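Local coordinates for uncharacterized protein (Thermus thermophilus HB8, PDB 6SCE) that acts as a type III CRISPR defence DNA nuclease that is activated by cyclic oligoadenylate, at residues 10-15 / 44-49; 16-21 / 51-56; 20-25 / 140-145; 37-42 / 90-95. All blocks are in the same frame, centred on the assembly; numbering follows the deposited sequence.

Overall arrangement
All four contacts belong to the N-terminal domain with its mixed sheet, and each reaches nucleotides A1 or A2 of chain B, consistent with the bound cyclic oligoadenylate activator. Interaction 1 grips both nucleotides from the loop after strand 5-10. Its centre lies 9 Å from that of interaction 2, where the helices following this loop and strand 33-38 pack together, and the two meet at Pro-14 and Phe-53. Interaction 3 has its centre 7 Å from that of interaction 2 and brings helix 140-148 to the adenine of A2. Interaction 4, 13 Å from interaction 1 between centres, binds the base and phosphate of A1. Asn-12 OD1, 2.9 Å from Trp-42 N, joins these two.

Interaction 1: 10-15 / 44-49; sequences LGNDPA and EEYGKK. With nucleotides of chain B.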
# COMPACT_ATOMS: atom_id res chain seq x y z
N LEU A 10 -18.61 -3.74 -2.68
CA LEU A 10 -18.12 -4.18 -1.38
C LEU A 10 -16.74 -4.82 -1.48
O LEU A 10 -16.59 -5.92 -2.03
CB LEU A 10 -19.12 -5.15 -0.75
CG LEU A 10 -18.81 -5.61 0.67
CD1 LEU A 10 -18.81 -4.40 1.62
CD2 LEU A 10 -19.79 -6.70 1.09
N GLY A 11 -15.73 -4.13 -0.97
CA GLY A 11 -14.37 -4.66 -0.88
C GLY A 11 -14.06 -5.17 0.51
O GLY A 11 -14.95 -5.62 1.24
N ASN A 12 -12.79 -5.11 0.89
CA ASN A 12 -12.38 -5.64 2.15
C ASN A 12 -13.05 -4.97 3.34
O ASN A 12 -13.43 -5.65 4.31
CB ASN A 12 -10.85 -5.52 2.34
CG ASN A 12 -10.10 -6.51 1.50
OD1 ASN A 12 -10.63 -7.57 1.14
ND2 ASN A 12 -8.89 -6.14 1.10
N ASP A 13 -13.11 -3.66 3.34
CA ASP A 13 -13.56 -2.95 4.51
C ASP A 13 -15.08 -2.64 4.49
O ASP A 13 -15.56 -2.00 3.59
CB ASP A 13 -12.79 -1.65 4.72
CG ASP A 13 -12.72 -1.30 6.17
OD1 ASP A 13 -13.77 -0.95 6.74
OD2 ASP A 13 -11.61 -1.45 6.75
N PRO A 14 -15.81 -3.11 5.50
CA PRO A 14 -17.26 -2.87 5.51
C PRO A 14 -17.64 -1.46 5.91
O PRO A 14 -18.79 -1.05 5.70
CB PRO A 14 -17.77 -3.88 6.55
CG PRO A 14 -16.64 -4.02 7.48
CD PRO A 14 -15.41 -3.98 6.61
N ALA A 15 -16.71 -0.71 6.48
CA ALA A 15 -17.09 0.61 7.02
C ALA A 15 -17.64 1.61 5.99
O ALA A 15 -18.64 2.28 6.26
CB ALA A 15 -15.95 1.22 7.80
N GLU A 44 -8.73 -13.75 6.09
CA GLU A 44 -9.76 -14.24 7.00
C GLU A 44 -10.32 -13.17 7.91
O GLU A 44 -11.50 -13.21 8.27
CB GLU A 44 -9.20 -15.40 7.88
N GLU A 45 -9.46 -12.26 8.36
CA GLU A 45 -9.93 -11.17 9.20
C GLU A 45 -10.95 -10.27 8.48
O GLU A 45 -11.97 -9.90 9.06
CB GLU A 45 -8.74 -10.38 9.77
CG GLU A 45 -8.04 -11.22 10.83
CD GLU A 45 -6.80 -10.59 11.41
OE1 GLU A 45 -6.13 -9.84 10.68
OE2 GLU A 45 -6.51 -10.87 12.60
N TYR A 46 -10.66 -9.90 7.24
CA TYR A 46 -11.65 -9.15 6.46
C TYR A 46 -12.92 -9.98 6.24
O TYR A 46 -14.02 -9.46 6.27
CB TYR A 46 -11.07 -8.66 5.17
CG TYR A 46 -10.24 -7.42 5.32
CD1 TYR A 46 -10.79 -6.27 5.84
CD2 TYR A 46 -8.93 -7.38 4.87
CE1 TYR A 46 -10.05 -5.10 5.95
CE2 TYR A 46 -8.18 -6.22 4.98
CZ TYR A 46 -8.74 -5.08 5.51
OH TYR A 46 -7.98 -3.91 5.60
N GLY A 47 -12.76 -11.28 6.05
CA GLY A 47 -13.91 -12.16 5.94
C GLY A 47 -14.79 -12.06 7.17
O GLY A 47 -16.02 -12.00 7.07
N LYS A 48 -14.16 -12.08 8.33
CA LYS A 48 -14.88 -11.95 9.60
C LYS A 48 -15.54 -10.58 9.78
O LYS A 48 -16.65 -10.49 10.29
CB LYS A 48 -13.94 -12.26 10.77
CG LYS A 48 -13.61 -13.74 10.90
CD LYS A 48 -12.43 -13.96 11.84
CE LYS A 48 -12.27 -15.44 12.17
NZ LYS A 48 -11.11 -15.65 13.09
N LYS A 49 -14.87 -9.53 9.35
CA LYS A 49 -15.45 -8.19 9.41
C LYS A 49 -16.66 -8.06 8.50
O LYS A 49 -17.64 -7.39 8.86
CB LYS A 49 -14.39 -7.14 9.06
CG LYS A 49 -13.26 -7.05 10.09
CD LYS A 49 -12.21 -6.02 9.68
CE LYS A 49 -11.11 -5.87 10.72
NZ LYS A 49 -9.99 -5.02 10.22
P A B 2 -12.32 -1.42 0.23
OP1 A B 2 -11.72 -2.15 1.39
OP2 A B 2 -13.78 -1.53 -0.12
O5' A B 2 -12.00 0.14 0.45
C5' A B 2 -12.67 1.10 -0.39
C4' A B 2 -12.27 2.49 0.02
O4' A B 2 -12.81 2.75 1.35
C3' A B 2 -10.77 2.77 0.10
O3' A B 2 -10.46 4.06 -0.42
C2' A B 2 -10.49 2.74 1.60
O2' A B 2 -9.41 3.57 1.96
C1' A B 2 -11.80 3.30 2.15
N9 A B 2 -12.05 2.99 3.55
C8 A B 2 -11.50 1.98 4.30
N7 A B 2 -11.89 2.02 5.55
C5 A B 2 -12.72 3.12 5.63
C6 A B 2 -13.44 3.69 6.70
N6 A B 2 -13.36 3.26 7.96
N1 A B 2 -14.22 4.76 6.42
C2 A B 2 -14.21 5.25 5.17
N3 A B 2 -13.56 4.80 4.09
C4 A B 2 -12.83 3.73 4.40
P A B 1 -7.87 0.14 -5.35
OP1 A B 1 -8.39 0.33 -6.74
OP2 A B 1 -7.48 1.39 -4.59
O5' A B 1 -8.99 -0.68 -4.56
C5' A B 1 -9.09 -0.62 -3.14
C4' A B 1 -9.69 -1.92 -2.66
O4' A B 1 -8.70 -2.97 -2.78
C3' A B 1 -10.13 -1.88 -1.19
O3' A B 1 -11.54 -1.68 -1.16
C2' A B 1 -9.67 -3.25 -0.66
O2' A B 1 -10.66 -4.24 -0.86
C1' A B 1 -8.44 -3.54 -1.51
N9 A B 1 -7.19 -2.96 -1.00
C8 A B 1 -6.27 -2.27 -1.73
N7 A B 1 -5.25 -1.89 -1.00
C5 A B 1 -5.51 -2.38 0.27
C6 A B 1 -4.80 -2.31 1.48
N6 A B 1 -3.64 -1.67 1.61
N1 A B 1 -5.35 -2.91 2.57
C2 A B 1 -6.52 -3.54 2.42
N3 A B 1 -7.29 -3.66 1.33
C4 A B 1 -6.72 -3.05 0.28
O HOH W 1 -9.44 -1.67 5.36
O HOH W 2 -10.95 -2.72 9.04
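Asn-12 lies flat on Tyr-46 in a CH-pi contact: its CB stands 3.4 Å from the ring centroid, almost on the ring normal, and amide and ring planes differ by 11°. With CG anti to the carbonyl carbon (chi1 -73°), the amide reaches the nucleotide, where ND2 donates to N3 of A1 of chain B at 3.0 Å; OD1 accepts from Trp-42 N. The backbone grips the ligand too, Asn-12 N giving a nearly straight bond to O2' of A1 and Asp-13 N one of 2.8 Å to OP1 of A2. This loop follows strand 5-10 of a sheet consistent with a CARF domain and serves as a phosphate- and ribose-binding turn. Asp-13 OD1 uses its anti lone pair to cap Ala-15 N and meets Tyr-147 OH. OD2 holds two waters, one touching Tyr-46 OH at 2.7 Å, the other accepting from Lys-49 NZ, which donates to Arg-218 O. Replacing Tyr-46 by an alanine would probably open a gap under the Asn-12 amide and leave it its hydrogen bonds alone.

Interaction 2: 16-21 / 51-56; sequences PAYLGL and QAFFRL. With nucleotides of chain B.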
# COMPACT_ATOMS: atom_id res chain seq x y z
N PRO A 16 -17.00 1.74 4.81
CA PRO A 16 -17.60 2.69 3.86
C PRO A 16 -18.93 2.21 3.30
O PRO A 16 -19.76 3.02 2.96
CB PRO A 16 -16.56 2.79 2.73
CG PRO A 16 -15.70 1.58 2.90
CD PRO A 16 -15.67 1.28 4.38
N ALA A 17 -19.13 0.89 3.24
CA ALA A 17 -20.41 0.31 2.79
C ALA A 17 -21.51 0.64 3.81
O ALA A 17 -22.65 1.01 3.45
CB ALA A 17 -20.27 -1.19 2.62
N TYR A 18 -21.16 0.47 5.08
CA TYR A 18 -22.09 0.81 6.16
C TYR A 18 -22.37 2.30 6.23
O TYR A 18 -23.54 2.71 6.30
CB TYR A 18 -21.59 0.26 7.49
CG TYR A 18 -22.48 0.59 8.65
CD1 TYR A 18 -23.85 0.32 8.61
CD2 TYR A 18 -21.97 1.17 9.80
CE1 TYR A 18 -24.67 0.61 9.69
CE2 TYR A 18 -22.78 1.46 10.88
CZ TYR A 18 -24.13 1.19 10.81
OH TYR A 18 -24.93 1.50 11.91
N LEU A 19 -21.33 3.11 6.13
CA LEU A 19 -21.53 4.53 6.08
C LEU A 19 -22.49 4.95 4.97
O LEU A 19 -23.39 5.79 5.20
CB LEU A 19 -20.18 5.25 5.95
CG LEU A 19 -20.21 6.76 5.88
CD1 LEU A 19 -20.87 7.36 7.12
CD2 LEU A 19 -18.79 7.29 5.71
N GLY A 20 -22.34 4.37 3.76
CA GLY A 20 -23.22 4.71 2.65
C GLY A 20 -24.66 4.33 2.93
O GLY A 20 -25.58 5.10 2.60
N LEU A 21 -24.88 3.20 3.61
CA LEU A 21 -26.22 2.80 4.03
C LEU A 21 -26.82 3.84 5.01
O LEU A 21 -27.97 4.25 4.84
CB LEU A 21 -26.22 1.41 4.64
CG LEU A 21 -27.59 0.89 5.07
CD1 LEU A 21 -28.65 0.90 3.96
CD2 LEU A 21 -27.47 -0.49 5.68
N GLN A 51 -18.66 -10.59 7.72
CA GLN A 51 -19.76 -11.30 8.40
C GLN A 51 -20.33 -10.47 9.53
O GLN A 51 -21.53 -10.50 9.75
CB GLN A 51 -19.35 -12.71 8.87
CG GLN A 51 -19.07 -13.65 7.69
CD GLN A 51 -20.21 -13.67 6.66
OE1 GLN A 51 -21.38 -13.80 7.02
NE2 GLN A 51 -19.87 -13.50 5.38
N ALA A 52 -19.49 -9.70 10.22
CA ALA A 52 -19.97 -8.78 11.25
C ALA A 52 -20.86 -7.68 10.66
O ALA A 52 -21.87 -7.29 11.23
CB ALA A 52 -18.80 -8.20 12.01
N PHE A 53 -20.51 -7.21 9.47
CA PHE A 53 -21.30 -6.23 8.78
C PHE A 53 -22.67 -6.83 8.41
O PHE A 53 -23.71 -6.20 8.63
CB PHE A 53 -20.55 -5.77 7.54
CG PHE A 53 -21.33 -4.86 6.63
CD1 PHE A 53 -21.98 -3.74 7.12
CD2 PHE A 53 -21.37 -5.10 5.26
CE1 PHE A 53 -22.69 -2.90 6.27
CE2 PHE A 53 -22.02 -4.23 4.41
CZ PHE A 53 -22.69 -3.13 4.92
N PHE A 54 -22.67 -8.04 7.89
CA PHE A 54 -23.92 -8.71 7.54
C PHE A 54 -24.82 -8.99 8.76
O PHE A 54 -26.03 -8.84 8.67
CB PHE A 54 -23.66 -10.00 6.76
CG PHE A 54 -23.10 -9.79 5.37
CD1 PHE A 54 -23.20 -8.56 4.73
CD2 PHE A 54 -22.46 -10.83 4.70
CE1 PHE A 54 -22.69 -8.36 3.45
CE2 PHE A 54 -21.95 -10.62 3.43
CZ PHE A 54 -22.07 -9.39 2.81
N ARG A 55 -24.20 -9.28 9.89
CA ARG A 55 -24.92 -9.38 11.16
C ARG A 55 -25.58 -8.06 11.56
O ARG A 55 -26.72 -8.04 12.00
CB ARG A 55 -23.96 -9.88 12.26
CG ARG A 55 -24.55 -9.98 13.65
CD ARG A 55 -23.48 -10.33 14.67
NE ARG A 55 -23.97 -10.24 16.05
CZ ARG A 55 -23.26 -10.55 17.14
NH1 ARG A 55 -23.81 -10.44 18.34
NH2 ARG A 55 -22.00 -10.97 17.03
N LEU A 56 -24.87 -6.96 11.40
CA LEU A 56 -25.43 -5.66 11.64
C LEU A 56 -26.59 -5.38 10.68
O LEU A 56 -27.66 -4.92 11.12
CB LEU A 56 -24.35 -4.59 11.50
CG LEU A 56 -24.76 -3.14 11.58
CD1 LEU A 56 -25.47 -2.83 12.89
CD2 LEU A 56 -23.53 -2.25 11.44
P A B 2 -12.32 -1.42 0.23
OP1 A B 2 -11.72 -2.15 1.39
OP2 A B 2 -13.78 -1.53 -0.12
O5' A B 2 -12.00 0.14 0.45
C5' A B 2 -12.67 1.10 -0.39
C4' A B 2 -12.27 2.49 0.02
O4' A B 2 -12.81 2.75 1.35
C3' A B 2 -10.77 2.77 0.10
O3' A B 2 -10.46 4.06 -0.42
C2' A B 2 -10.49 2.74 1.60
O2' A B 2 -9.41 3.57 1.96
C1' A B 2 -11.80 3.30 2.15
N9 A B 2 -12.05 2.99 3.55
C8 A B 2 -11.50 1.98 4.30
N7 A B 2 -11.89 2.02 5.55
C5 A B 2 -12.72 3.12 5.63
C6 A B 2 -13.44 3.69 6.70
N6 A B 2 -13.36 3.26 7.96
N1 A B 2 -14.22 4.76 6.42
C2 A B 2 -14.21 5.25 5.17
N3 A B 2 -13.56 4.80 4.09
C4 A B 2 -12.83 3.73 4.40
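Tyr-18 and Phe-53 bring the backbones of two nearly parallel helices nearest, their CA atoms 7.6 Å apart. The segment axes diverge by only 18° and come no closer than 11.3 Å, a spacing wide enough for aromatic rings to fill. Leu-56 meets the Tyr-18 ring: its CD2 methyl sits over the centre of one face, 3.6 Å from the centroid and 15° off the normal, a CH-pi contact. Tyr-18 has CG anti to the backbone N (chi1 179°), which turns the ring out to meet that methyl. Phe-53 reaches back from the other helix and presses the far end of its ring against the first turn, CE1 lying 3.6 Å from Tyr-18 CB and CZ 3.9 Å from Ala-17 CB; both approach the phenylalanine ring obliquely. Pro-16 faces the other way, toward the ligand, its CG 3.5 Å from O4' of A2 of chain B. Helices 15-28 and 44-59 each follow a strand in the parallel part of the same mixed sheet, as successive beta-alpha-beta crossovers. Ala-17 rests on Cys-8 and Leu-10 of strand 5-10, Phe-53 meets the ring of Phe-36 on strand 33-38, and Leu-146 of helix 140-148 packs on Tyr-18, Phe-53 and Leu-56.

Interaction 3: 20-25 / 140-145; sequences GLKVVE and LEEYAR. With nucleotides of chain B.
Between segment 20-25 of helix 15-28 and Glu-142, Lys-22 provides the whole bridge; Leu-21 before it turns instead to Tyr-6 and to Leu-57 of helix 44-59. The CA atoms of Lys-22 and Glu-142 are 11.4 Å apart, a gap closed by two long side chains approaching from opposite directions. The lysine chain bends at its third torsion (chi3 77°), while that of Glu-142 stays extended beyond CG. Lys-22 NZ then donates to Glu-142 OE1 at 3.0 Å, on the syn lone pair of that oxygen, as a salt bridge; its bond to OE2 is weak at 3.3 Å. A water donates to OE2 at 2.6 Å, and NZ has a further acceptor in Glu-136 O. Helix 140-148 follows the last strand of the N-terminal mixed sheet and leans against helices 15-28 and 44-59, so the bridge joins this addition to the probable CARF core at the surface. Because Glu-142 OE1 also accepts from Thr-139 N and OE2 from Tyr-18 OH, a leucine here would probably leave the lysine charge without its mate and both of those donors short of an acceptor. Farther along, Val-24 packs on Tyr-6, and Glu-25 salt-bridges Lys-60. Next to Glu-142, Tyr-143 OH accepts a nearly straight bond from N6 of A2 of chain B, at 3.0 Å, with N6 in the ring plane.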
# COMPACT_ATOMS: atom_id res chain seq x y z
N GLY A 20 -22.34 4.37 3.76
CA GLY A 20 -23.22 4.71 2.65
C GLY A 20 -24.66 4.33 2.93
O GLY A 20 -25.58 5.10 2.60
N LEU A 21 -24.88 3.20 3.61
CA LEU A 21 -26.22 2.80 4.03
C LEU A 21 -26.82 3.84 5.01
O LEU A 21 -27.97 4.25 4.84
CB LEU A 21 -26.22 1.41 4.64
CG LEU A 21 -27.59 0.89 5.07
CD1 LEU A 21 -28.65 0.90 3.96
CD2 LEU A 21 -27.47 -0.49 5.68
N LYS A 22 -26.01 4.33 5.96
CA LYS A 22 -26.50 5.35 6.91
C LYS A 22 -26.89 6.61 6.16
O LYS A 22 -27.88 7.24 6.50
CB LYS A 22 -25.45 5.64 8.00
CG LYS A 22 -25.17 4.45 8.89
CD LYS A 22 -24.15 4.80 9.98
CE LYS A 22 -24.79 5.60 11.12
NZ LYS A 22 -23.74 6.22 11.99
N VAL A 23 -26.13 6.96 5.12
CA VAL A 23 -26.45 8.13 4.31
C VAL A 23 -27.81 7.95 3.61
O VAL A 23 -28.68 8.86 3.67
CB VAL A 23 -25.36 8.38 3.26
CG1 VAL A 23 -25.77 9.43 2.23
CG2 VAL A 23 -24.04 8.74 3.91
N VAL A 24 -28.01 6.80 2.99
CA VAL A 24 -29.27 6.53 2.30
C VAL A 24 -30.45 6.56 3.28
O VAL A 24 -31.49 7.20 3.02
CB VAL A 24 -29.22 5.17 1.59
CG1 VAL A 24 -30.56 4.88 0.91
CG2 VAL A 24 -28.13 5.18 0.53
N GLU A 25 -30.30 5.86 4.39
CA GLU A 25 -31.35 5.82 5.40
C GLU A 25 -31.70 7.20 5.92
O GLU A 25 -32.88 7.47 6.12
CB GLU A 25 -31.00 4.88 6.56
CG GLU A 25 -31.00 3.43 6.16
CD GLU A 25 -30.69 2.48 7.31
OE1 GLU A 25 -29.94 2.86 8.24
OE2 GLU A 25 -31.14 1.33 7.26
N LEU A 140 -17.90 4.92 17.76
CA LEU A 140 -16.98 3.95 18.31
C LEU A 140 -17.66 2.61 18.42
O LEU A 140 -17.05 1.57 18.12
CB LEU A 140 -16.40 4.41 19.65
CG LEU A 140 -15.28 3.48 20.14
CD1 LEU A 140 -14.15 4.22 20.83
CD2 LEU A 140 -15.82 2.36 21.03
N GLU A 141 -18.92 2.60 18.85
CA GLU A 141 -19.60 1.32 19.03
C GLU A 141 -19.81 0.62 17.69
O GLU A 141 -19.75 -0.61 17.61
CB GLU A 141 -20.96 1.55 19.68
CG GLU A 141 -20.86 1.93 21.14
CD GLU A 141 -20.27 3.30 21.38
OE1 GLU A 141 -20.45 4.24 20.54
OE2 GLU A 141 -19.59 3.41 22.45
N GLU A 142 -20.09 1.40 16.66
CA GLU A 142 -20.25 0.82 15.28
C GLU A 142 -18.91 0.23 14.81
O GLU A 142 -18.87 -0.88 14.30
CB GLU A 142 -20.79 1.88 14.35
CG GLU A 142 -22.30 2.07 14.52
CD GLU A 142 -22.87 3.28 13.84
OE1 GLU A 142 -22.15 4.29 13.65
OE2 GLU A 142 -24.09 3.24 13.46
N TYR A 143 -17.79 0.96 14.99
CA TYR A 143 -16.49 0.37 14.69
C TYR A 143 -16.17 -0.86 15.51
O TYR A 143 -15.61 -1.81 14.99
CB TYR A 143 -15.38 1.41 14.84
CG TYR A 143 -15.20 2.26 13.64
CD1 TYR A 143 -14.71 1.72 12.46
CD2 TYR A 143 -15.53 3.59 13.65
CE1 TYR A 143 -14.50 2.51 11.35
CE2 TYR A 143 -15.31 4.39 12.55
CZ TYR A 143 -14.81 3.84 11.39
OH TYR A 143 -14.63 4.63 10.25
N ALA A 144 -16.55 -0.87 16.79
CA ALA A 144 -16.30 -2.02 17.63
C ALA A 144 -17.03 -3.25 17.12
O ALA A 144 -16.46 -4.36 17.10
CB ALA A 144 -16.67 -1.73 19.09
N ARG A 145 -18.27 -3.09 16.69
CA ARG A 145 -18.98 -4.28 16.25
C ARG A 145 -18.51 -4.75 14.84
O ARG A 145 -18.58 -5.92 14.54
CB ARG A 145 -20.51 -4.13 16.38
CG ARG A 145 -21.13 -3.12 15.45
CD ARG A 145 -22.67 -3.11 15.54
NE ARG A 145 -23.20 -4.43 15.28
CZ ARG A 145 -24.38 -4.89 15.66
NH1 ARG A 145 -25.25 -4.08 16.28
NH2 ARG A 145 -24.69 -6.14 15.36
P A B 2 -12.32 -1.42 0.23
OP1 A B 2 -11.72 -2.15 1.39
OP2 A B 2 -13.78 -1.53 -0.12
O5' A B 2 -12.00 0.14 0.45
C5' A B 2 -12.67 1.10 -0.39
C4' A B 2 -12.27 2.49 0.02
O4' A B 2 -12.81 2.75 1.35
C3' A B 2 -10.77 2.77 0.10
O3' A B 2 -10.46 4.06 -0.42
C2' A B 2 -10.49 2.74 1.60
O2' A B 2 -9.41 3.57 1.96
C1' A B 2 -11.80 3.30 2.15
N9 A B 2 -12.05 2.99 3.55
C8 A B 2 -11.50 1.98 4.30
N7 A B 2 -11.89 2.02 5.55
C5 A B 2 -12.72 3.12 5.63
C6 A B 2 -13.44 3.69 6.70
N6 A B 2 -13.36 3.26 7.96
N1 A B 2 -14.22 4.76 6.42
C2 A B 2 -14.21 5.25 5.17
N3 A B 2 -13.56 4.80 4.09
C4 A B 2 -12.83 3.73 4.40
O HOH W 3 -25.68 4.96 14.55

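Interaction 4: 37-42 / 90-95; sequences YSFPAW and KYWAVR. With nucleotides of chain B.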
# COMPACT_ATOMS: atom_id res chain seq x y z
N TYR A 37 -22.15 -5.91 -4.45
CA TYR A 37 -21.33 -6.48 -5.52
C TYR A 37 -19.96 -6.67 -4.93
O TYR A 37 -19.13 -5.73 -4.83
CB TYR A 37 -21.37 -5.56 -6.73
CG TYR A 37 -22.78 -5.30 -7.19
CD1 TYR A 37 -23.46 -6.19 -8.03
CD2 TYR A 37 -23.47 -4.17 -6.77
CE1 TYR A 37 -24.77 -5.95 -8.43
CE2 TYR A 37 -24.77 -3.93 -7.16
CZ TYR A 37 -25.41 -4.82 -7.97
OH TYR A 37 -26.68 -4.55 -8.31
N SER A 38 -19.74 -7.87 -4.44
CA SER A 38 -18.65 -8.10 -3.55
C SER A 38 -17.47 -8.73 -4.26
O SER A 38 -17.60 -9.54 -5.22
CB SER A 38 -19.11 -8.94 -2.37
OG SER A 38 -19.22 -10.27 -2.76
N PHE A 39 -16.32 -8.31 -3.77
CA PHE A 39 -15.05 -8.91 -4.11
C PHE A 39 -14.65 -9.87 -3.02
O PHE A 39 -14.95 -9.62 -1.86
CB PHE A 39 -13.98 -7.82 -4.22
CG PHE A 39 -14.32 -6.78 -5.23
CD1 PHE A 39 -15.09 -5.69 -4.89
CD2 PHE A 39 -13.93 -6.95 -6.56
CE1 PHE A 39 -15.45 -4.74 -5.83
CE2 PHE A 39 -14.28 -5.99 -7.52
CZ PHE A 39 -15.02 -4.88 -7.15
N PRO A 40 -13.90 -10.93 -3.36
CA PRO A 40 -13.44 -11.85 -2.33
C PRO A 40 -12.59 -11.13 -1.30
O PRO A 40 -11.75 -10.32 -1.67
CB PRO A 40 -12.61 -12.89 -3.12
CG PRO A 40 -13.26 -12.87 -4.48
CD PRO A 40 -13.50 -11.39 -4.71
N ALA A 41 -12.85 -11.38 -0.03
CA ALA A 41 -12.05 -10.81 1.04
C ALA A 41 -10.60 -11.23 0.92
O ALA A 41 -10.33 -12.38 0.65
CB ALA A 41 -12.60 -11.21 2.40
N TRP A 42 -9.66 -10.31 1.12
CA TRP A 42 -8.23 -10.62 0.93
C TRP A 42 -7.67 -11.56 2.00
O TRP A 42 -6.66 -12.20 1.76
CB TRP A 42 -7.40 -9.34 0.92
CG TRP A 42 -7.42 -8.60 -0.35
CD1 TRP A 42 -8.26 -8.78 -1.40
CD2 TRP A 42 -6.56 -7.52 -0.71
NE1 TRP A 42 -7.97 -7.87 -2.40
CE2 TRP A 42 -6.92 -7.10 -2.00
CE3 TRP A 42 -5.52 -6.87 -0.05
CZ2 TRP A 42 -6.28 -6.06 -2.65
CZ3 TRP A 42 -4.88 -5.83 -0.70
CH2 TRP A 42 -5.26 -5.45 -1.98
N LYS A 90 -11.10 0.67 -7.89
CA LYS A 90 -11.61 1.85 -8.57
C LYS A 90 -12.05 1.56 -10.02
O LYS A 90 -12.90 2.26 -10.58
CB LYS A 90 -10.57 2.99 -8.52
CG LYS A 90 -10.35 3.40 -7.07
CD LYS A 90 -9.32 4.49 -6.82
CE LYS A 90 -7.90 4.09 -7.05
NZ LYS A 90 -7.11 3.81 -5.82
N TYR A 91 -11.47 0.52 -10.61
CA TYR A 91 -11.88 0.03 -11.91
C TYR A 91 -13.39 -0.15 -11.99
O TYR A 91 -14.00 0.25 -12.97
CB TYR A 91 -11.15 -1.28 -12.19
CG TYR A 91 -11.65 -2.03 -13.40
CD1 TYR A 91 -11.19 -1.72 -14.69
CD2 TYR A 91 -12.57 -3.06 -13.26
CE1 TYR A 91 -11.66 -2.43 -15.81
CE2 TYR A 91 -13.04 -3.76 -14.35
CZ TYR A 91 -12.58 -3.45 -15.62
OH TYR A 91 -13.10 -4.18 -16.68
N TRP A 92 -13.98 -0.80 -10.99
CA TRP A 92 -15.40 -1.06 -10.99
C TRP A 92 -16.21 0.17 -10.68
O TRP A 92 -17.29 0.30 -11.19
CB TRP A 92 -15.73 -2.23 -10.04
CG TRP A 92 -15.41 -3.52 -10.67
CD1 TRP A 92 -14.37 -4.38 -10.40
CD2 TRP A 92 -16.12 -4.08 -11.77
NE1 TRP A 92 -14.43 -5.46 -11.26
CE2 TRP A 92 -15.50 -5.30 -12.10
CE3 TRP A 92 -17.25 -3.67 -12.48
CZ2 TRP A 92 -15.98 -6.12 -13.13
CZ3 TRP A 92 -17.73 -4.49 -13.51
CH2 TRP A 92 -17.08 -5.70 -13.82
N ALA A 93 -15.68 1.10 -9.89
CA ALA A 93 -16.33 2.39 -9.72
C ALA A 93 -16.48 3.07 -11.07
O ALA A 93 -17.55 3.61 -11.41
CB ALA A 93 -15.55 3.27 -8.77
N VAL A 94 -15.42 3.03 -11.86
CA VAL A 94 -15.49 3.66 -13.16
C VAL A 94 -16.56 3.02 -14.06
O VAL A 94 -17.34 3.73 -14.70
CB VAL A 94 -14.13 3.63 -13.87
CG1 VAL A 94 -14.27 4.04 -15.32
CG2 VAL A 94 -13.15 4.55 -13.16
N ARG A 95 -16.57 1.70 -14.09
CA ARG A 95 -17.55 0.96 -14.92
C ARG A 95 -19.00 1.15 -14.45
O ARG A 95 -19.90 1.40 -15.26
CB ARG A 95 -17.20 -0.49 -14.98
CG ARG A 95 -15.88 -0.67 -15.75
CD ARG A 95 -15.64 -2.04 -16.24
NE ARG A 95 -16.70 -2.46 -17.16
CZ ARG A 95 -16.91 -3.71 -17.50
NH1 ARG A 95 -16.12 -4.67 -17.06
NH2 ARG A 95 -17.94 -4.01 -18.30
P A B 1 -7.87 0.14 -5.35
OP1 A B 1 -8.39 0.33 -6.74
OP2 A B 1 -7.48 1.39 -4.59
O5' A B 1 -8.99 -0.68 -4.56
C5' A B 1 -9.09 -0.62 -3.14
C4' A B 1 -9.69 -1.92 -2.66
O4' A B 1 -8.70 -2.97 -2.78
C3' A B 1 -10.13 -1.88 -1.19
O3' A B 1 -11.54 -1.68 -1.16
C2' A B 1 -9.67 -3.25 -0.66
O2' A B 1 -10.66 -4.24 -0.86
C1' A B 1 -8.44 -3.54 -1.51
N9 A B 1 -7.19 -2.96 -1.00
C8 A B 1 -6.27 -2.27 -1.73
N7 A B 1 -5.25 -1.89 -1.00
C5 A B 1 -5.51 -2.38 0.27
C6 A B 1 -4.80 -2.31 1.48
N6 A B 1 -3.64 -1.67 1.61
N1 A B 1 -5.35 -2.91 2.57
C2 A B 1 -6.52 -3.54 2.42
N3 A B 1 -7.29 -3.66 1.33
C4 A B 1 -6.72 -3.05 0.28
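Phe-39 meets Trp-92 through one edge, CE2 lying 3.3 Å from CD1 of the indole near the phenylalanine plane. The Phe-39 ring and the five-membered ring of Trp-92 are inclined at 52°, an oblique pairing. Tyr-91 CE2 lies over one face of the Trp-92 ring, and Trp-92 CZ3 sits over a face of the Arg-95 guanidinium, whose NH1 donates to Tyr-91 OH. Trp-42 turns a ring face to the nucleotide, its CH2 3.3 Å from N9 of A1 of chain B. Lys-90 holds the phosphate of A1 twice: its backbone N donates to OP1 at 3.0 Å, and its NZ, brought round by bends at the third and fourth torsions, to OP2 at 2.7 Å and to Asn-380 O and Gly-382 O. At the N-terminus of helix 90-100, the backbone amide probably gains from the helix dipole. Strand 33-38, leading to Phe-39, lies between parallel strands 5-10 and 64-67, while helix 384-393, after strand 375-378 of a second sheet, packs on Ala-93 and Val-94.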